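Local coordinates for putative LacI-family transcriptional regulator (Bacteroides fragilis, PDB 3GBV), which probably regulates transcription as a member of the LacI family, sensing a small effector between the two lobes of its periplasmic-binding-protein-like domain, at residues 77-82 against 146-151. Residues are numbered along the deposited sequence; the frame is centred on the assembly and turned at random.
Sequences PTVPQY and EGVIGS. With EDO (1,2-ethanediol), chain C.
Thr78 and Val79 meet Val148, Gly150 and Ser151 in a small, mostly buried contact of about 200 Å². The Thr78 methyl does the closest touching: CG2 lies 3.2 Å from Gly150 O. CG2 is anti to the backbone N, which places OG1 beside that N (chi1 -61°, measured to OG1). There OG1 shares a hydrogen bond with Tyr50 OH. Gly150 has no side chain, and its bare backbone lets this methyl come close. Beside it, Val79 CG2 touches Val148 CG2 at 4.3 Å, a branch-to-branch apolar contact. The other branch of Val79, CG1, sits over the centre of the Tyr82 ring, 3.7 Å above its plane.

The backbones also approach. Thr78 O is 3.3 Å from Ser151 N, too bent for a hydrogen bond. Ser151 is the N-cap of helix 152-168, and its OG caps Gln154 N.

A 1,2-ethanediol, probably from the crystallisation liquor, is gripped by 77-82. Thr78 N donates to EDO O1 at 2.9 Å. Val79 N donates to EDO O2, also at 2.9 Å. Pro52 O is a further partner.

Segment 77-82 joins strand 72-75 to helix 84-93 and ends in a 3-10 turn. Segment 146-151 joins strand 137-144 to helix 152-168. They meet where the two lobes come together at the cleft of the periplasmic-binding-protein fold, where LacI-family relatives bind their effectors.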
loop_
_atom_site.group_PDB
_atom_site.type_symbol
_atom_site.label_atom_id
_atom_site.label_comp_id
_atom_site.label_asym_id
_atom_site.label_seq_id
_atom_site.Cartn_x
_atom_site.Cartn_y
_atom_site.Cartn_z
ATOM N N PRO A 77 -13.767 -7.052 18.616
ATOM C CA PRO A 77 -13.481 -7.883 19.799
ATOM C C PRO A 77 -12.072 -7.697 20.366
ATOM O O PRO A 77 -11.113 -7.545 19.620
ATOM C CB PRO A 77 -13.669 -9.316 19.284
ATOM C CG PRO A 77 -14.405 -9.158 17.965
ATOM C CD PRO A 77 -13.870 -7.883 17.409
ATOM N N THR A 78 -11.953 -7.713 21.686
ATOM C CA THR A 78 -10.650 -7.589 22.327
ATOM C C THR A 78 -10.434 -8.904 23.082
ATOM O O THR A 78 -9.612 -9.730 22.673
ATOM C CB THR A 78 -10.606 -6.383 23.306
ATOM O OG1 THR A 78 -10.852 -5.168 22.583
ATOM C CG2 THR A 78 -9.245 -6.285 23.977
ATOM N N VAL A 79 -11.180 -9.095 24.168
ATOM C CA VAL A 79 -11.111 -10.318 24.966
ATOM C C VAL A 79 -12.306 -11.165 24.525
ATOM O O VAL A 79 -13.428 -10.961 24.990
ATOM C CB VAL A 79 -11.237 -10.021 26.492
ATOM C CG1 VAL A 79 -11.354 -11.315 27.271
ATOM C CG2 VAL A 79 -10.028 -9.220 26.978
ATOM N N PRO A 80 -12.084 -12.125 23.621
ATOM C CA PRO A 80 -13.198 -12.960 23.158
ATOM C C PRO A 80 -13.961 -13.757 24.221
ATOM O O PRO A 80 -15.164 -13.982 24.077
ATOM C CB PRO A 80 -12.541 -13.856 22.099
ATOM C CG PRO A 80 -11.131 -13.980 22.581
ATOM C CD PRO A 80 -10.808 -12.566 23.027
ATOM N N GLN A 81 -13.289 -14.168 25.291
ATOM C CA GLN A 81 -13.962 -14.953 26.321
ATOM C C GLN A 81 -15.031 -14.205 27.118
ATOM O O GLN A 81 -15.675 -14.781 27.993
ATOM C CB GLN A 81 -12.944 -15.577 27.281
ATOM C CG GLN A 81 -11.875 -14.627 27.777
ATOM C CD GLN A 81 -10.611 -14.692 26.942
ATOM O OE1 GLN A 81 -10.650 -14.590 25.715
ATOM N NE2 GLN A 81 -9.471 -14.857 27.612
ATOM N N TYR A 82 -15.221 -12.925 26.823
ATOM C CA TYR A 82 -16.245 -12.144 27.506
ATOM C C TYR A 82 -17.423 -11.927 26.560
ATOM O O TYR A 82 -18.402 -11.294 26.940
ATOM C CB TYR A 82 -15.713 -10.759 27.904
ATOM C CG TYR A 82 -14.713 -10.714 29.038
ATOM C CD1 TYR A 82 -14.360 -11.863 29.748
ATOM C CD2 TYR A 82 -14.110 -9.507 29.400
ATOM C CE1 TYR A 82 -13.424 -11.810 30.790
ATOM C CE2 TYR A 82 -13.180 -9.443 30.434
ATOM C CZ TYR A 82 -12.842 -10.596 31.124
ATOM O OH TYR A 82 -11.919 -10.531 32.145
ATOM N N GLU A 146 -4.133 -7.142 32.718
ATOM C CA GLU A 146 -4.617 -8.267 33.509
ATOM C C GLU A 146 -3.987 -9.575 33.049
ATOM O O GLU A 146 -4.538 -10.652 33.277
ATOM C CB GLU A 146 -6.138 -8.364 33.387
ATOM C CG GLU A 146 -6.835 -7.015 33.305
ATOM C CD GLU A 146 -7.975 -6.882 34.296
ATOM O OE1 GLU A 146 -7.705 -6.645 35.494
ATOM O OE2 GLU A 146 -9.143 -7.027 33.877
ATOM N N GLY A 147 -2.839 -9.476 32.390
ATOM C CA GLY A 147 -2.163 -10.665 31.902
ATOM C C GLY A 147 -2.481 -11.002 30.453
ATOM O O GLY A 147 -1.587 -11.395 29.698
ATOM N N VAL A 148 -3.743 -10.845 30.057
ATOM C CA VAL A 148 -4.173 -11.154 28.691
ATOM C C VAL A 148 -3.440 -10.341 27.626
ATOM O O VAL A 148 -2.988 -9.226 27.884
ATOM C CB VAL A 148 -5.697 -10.904 28.511
ATOM C CG1 VAL A 148 -6.476 -11.604 29.621
ATOM C CG2 VAL A 148 -5.990 -9.407 28.504
ATOM N N ILE A 149 -3.328 -10.909 26.427
ATOM C CA ILE A 149 -2.684 -10.222 25.309
ATOM C C ILE A 149 -3.814 -9.648 24.447
ATOM O O ILE A 149 -3.606 -9.207 23.314
ATOM C CB ILE A 149 -1.813 -11.191 24.475
ATOM C CG1 ILE A 149 -0.938 -10.392 23.499
ATOM C CG2 ILE A 149 -2.698 -12.187 23.734
ATOM C CD1 ILE A 149 0.007 -11.246 22.659
ATOM N N GLY A 150 -5.011 -9.675 25.037
ATOM C CA GLY A 150 -6.246 -9.175 24.444
ATOM C C GLY A 150 -6.396 -8.785 22.981
ATOM O O GLY A 150 -6.609 -7.606 22.677
ATOM N N SER A 151 -6.318 -9.768 22.084
ATOM C CA SER A 151 -6.484 -9.544 20.651
ATOM C C SER A 151 -6.111 -10.786 19.852
ATOM O O SER A 151 -4.942 -11.162 19.791
ATOM C CB SER A 151 -5.620 -8.373 20.174
ATOM O OG SER A 151 -5.700 -8.215 18.765
HETATM C C1 EDO C . -14.862 -7.745 24.014
HETATM O O1 EDO C . -14.122 -8.777 23.355
HETATM C C2 EDO C . -14.434 -7.659 25.481
HETATM O O2 EDO C . -13.026 -7.392 25.564
#